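Local coordinates for protein Bd0816 (Bdellovibrio bacteriovorus HD100, PDB 5CER) that probably acts as a serine-type D-Ala-D-Ala carboxypeptidase of the peptidase S13 family, cleaving the terminal D-alanine from peptidoglycan peptides, at residues D307-N312 / M364-I369. The protein carries 2 engineered substitutions. Numbering follows the deposited sequence.
Sequences DNFGGN and MIKNKI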
loop_
_atom_site.group_PDB
_atom_site.type_symbol
_atom_site.label_atom_id
_atom_site.label_comp_id
_atom_site.label_asym_id
_atom_site.label_seq_id
_atom_site.Cartn_x
_atom_site.Cartn_y
_atom_site.Cartn_z
ATOM N N ASP A 307 2.426 -7.608 -3.037
ATOM C CA ASP A 307 3.632 -8.334 -3.326
ATOM C C ASP A 307 3.567 -9.820 -2.913
ATOM O O ASP A 307 4.082 -10.678 -3.603
ATOM C CB ASP A 307 4.804 -7.616 -2.597
ATOM C CG ASP A 307 6.191 -8.263 -2.856
ATOM O OD1 ASP A 307 6.387 -8.972 -3.913
ATOM O OD2 ASP A 307 7.079 -8.037 -1.970
ATOM N N ASN A 308 2.957 -10.112 -1.765
ATOM C CA ASN A 308 2.917 -11.470 -1.186
ATOM C C ASN A 308 1.505 -12.023 -1.053
ATOM O O ASN A 308 1.189 -12.777 -0.131
ATOM C CB ASN A 308 3.606 -11.414 0.168
ATOM C CG ASN A 308 5.035 -10.975 0.048
ATOM O OD1 ASN A 308 5.768 -11.494 -0.755
ATOM N ND2 ASN A 308 5.409 -9.965 0.797
ATOM N N PHE A 309 0.660 -11.647 -2.002
ATOM C CA PHE A 309 -0.683 -12.180 -2.119
ATOM C C PHE A 309 -0.509 -13.485 -2.901
ATOM O O PHE A 309 -0.683 -13.530 -4.106
ATOM C CB PHE A 309 -1.557 -11.194 -2.895
ATOM C CG PHE A 309 -2.999 -11.404 -2.703
ATOM C CD1 PHE A 309 -3.656 -12.459 -3.315
ATOM C CD2 PHE A 309 -3.735 -10.514 -1.906
ATOM C CE1 PHE A 309 -5.032 -12.632 -3.132
ATOM C CE2 PHE A 309 -5.092 -10.690 -1.721
ATOM C CZ PHE A 309 -5.747 -11.752 -2.339
ATOM N N GLY A 310 -0.125 -14.553 -2.236
ATOM C CA GLY A 310 0.106 -15.816 -2.944
ATOM C C GLY A 310 -1.186 -16.491 -3.337
ATOM O O GLY A 310 -2.288 -15.922 -3.223
ATOM N N GLY A 311 -1.055 -17.761 -3.660
ATOM C CA GLY A 311 -2.176 -18.555 -4.153
ATOM C C GLY A 311 -2.239 -18.444 -5.654
ATOM O O GLY A 311 -1.371 -17.850 -6.282
ATOM N N ASN A 312 -3.338 -18.938 -6.215
ATOM C CA ASN A 312 -3.564 -18.875 -7.652
ATOM C C ASN A 312 -3.881 -17.455 -8.198
ATOM O O ASN A 312 -3.993 -17.274 -9.402
ATOM C CB ASN A 312 -4.604 -19.930 -8.086
ATOM C CG ASN A 312 -5.927 -19.734 -7.413
ATOM O OD1 ASN A 312 -6.247 -18.634 -6.949
ATOM N ND2 ASN A 312 -6.704 -20.810 -7.317
ATOM N N MET A 364 -8.622 -15.136 4.857
ATOM C CA MET A 364 -9.992 -15.397 4.400
ATOM C C MET A 364 -10.223 -14.767 3.033
ATOM O O MET A 364 -10.743 -15.402 2.142
ATOM C CB MET A 364 -11.030 -14.856 5.376
ATOM C CG MET A 364 -11.151 -15.634 6.673
ATOM S SD MET A 364 -12.341 -14.908 7.847
ATOM C CE MET A 364 -13.881 -14.869 6.933
ATOM N N ILE A 365 -9.798 -13.525 2.863
ATOM C CA ILE A 365 -9.950 -12.826 1.594
ATOM C C ILE A 365 -9.196 -13.569 0.502
ATOM O O ILE A 365 -9.714 -13.776 -0.595
ATOM C CB ILE A 365 -9.496 -11.350 1.703
ATOM C CG1 ILE A 365 -10.500 -10.550 2.537
ATOM C CG2 ILE A 365 -9.357 -10.713 0.332
ATOM C CD1 ILE A 365 -10.051 -9.144 2.877
ATOM N N LYS A 366 -7.972 -13.969 0.810
ATOM C CA LYS A 366 -7.126 -14.664 -0.180
ATOM C C LYS A 366 -7.734 -15.982 -0.633
ATOM O O LYS A 366 -7.686 -16.325 -1.829
ATOM C CB LYS A 366 -5.703 -14.902 0.370
ATOM C CG LYS A 366 -4.880 -13.623 0.446
ATOM C CD LYS A 366 -3.597 -13.876 1.195
ATOM C CE LYS A 366 -2.814 -12.574 1.352
ATOM N NZ LYS A 366 -1.449 -12.833 1.875
ATOM N N ASN A 367 -8.268 -16.717 0.326
ATOM C CA ASN A 367 -8.905 -17.971 0.012
ATOM C C ASN A 367 -10.201 -17.781 -0.759
ATOM O O ASN A 367 -10.522 -18.582 -1.637
ATOM C CB ASN A 367 -9.109 -18.794 1.286
ATOM C CG ASN A 367 -7.800 -19.291 1.889
ATOM O OD1 ASN A 367 -6.705 -19.262 1.255
ATOM N ND2 ASN A 367 -7.899 -19.790 3.084
ATOM N N LYS A 368 -10.895 -16.686 -0.490
ATOM C CA LYS A 368 -12.106 -16.364 -1.225
ATOM C C LYS A 368 -11.790 -16.073 -2.662
ATOM O O LYS A 368 -12.412 -16.612 -3.549
ATOM C CB LYS A 368 -12.795 -15.173 -0.602
ATOM C CG LYS A 368 -14.302 -15.308 -0.526
ATOM C CD LYS A 368 -14.867 -14.263 0.430
ATOM C CE LYS A 368 -15.951 -14.733 1.383
ATOM N NZ LYS A 368 -16.126 -16.174 1.610
ATOM N N ILE A 369 -10.762 -15.264 -2.893
ATOM C CA ILE A 369 -10.263 -14.995 -4.257
ATOM C C ILE A 369 -9.836 -16.259 -4.987
ATOM O O ILE A 369 -10.213 -16.460 -6.143
ATOM C CB ILE A 369 -9.097 -13.966 -4.247
ATOM C CG1 ILE A 369 -9.645 -12.580 -3.969
ATOM C CG2 ILE A 369 -8.307 -13.954 -5.559
ATOM C CD1 ILE A 369 -10.597 -12.047 -5.023
#
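K366 lays its CG over one face of the F309 ring; F309 reaches from the loop to the helix and K366 from the helix to the loop, so the two overlap antiparallel to each other. The evidence for a CH-pi contact is the position of K366 CG, 3.6 Å from the F309 ring centroid and only 18° off the ring normal, displaced toward the rim carrying F309 CZ. With CG anti to the backbone N (chi1 -161°), F309 sends its ring from the loop toward helix 356-375. The K366 chain is extended beyond CG and carries its ammonium to the loop backbone, with K366 CE passing 4.0 Å from F309 CD2. There K366 NZ gives a weak hydrogen bond to N308 O at 3.3 Å; the same carbonyl accepts a weak hydrogen bond from G310 N, the bond of the inverse gamma turn centred on F309. At 5.4 Å from K366 NZ to the F309 ring centroid, any cation-pi attraction is slight. The stronger polar partner of K366 NZ lies outside both segments: an acidic side chain on the chain of another protein, which borders this side of the contact and forms a salt bridge with the ammonium. One helical turn on, I369 meets the ring obliquely, its CG2 4.3 Å from F309 CE1. L330 of strand 327-336 touches both F309 and I369. The contact packs the loop between strands 296-297 and 317-324 against helix 356-375, which covers the antiparallel sheet through L330, F343 and I345, an arrangement consistent with the beta-lactamase-like (penicillin-binding) fold of the S13 family.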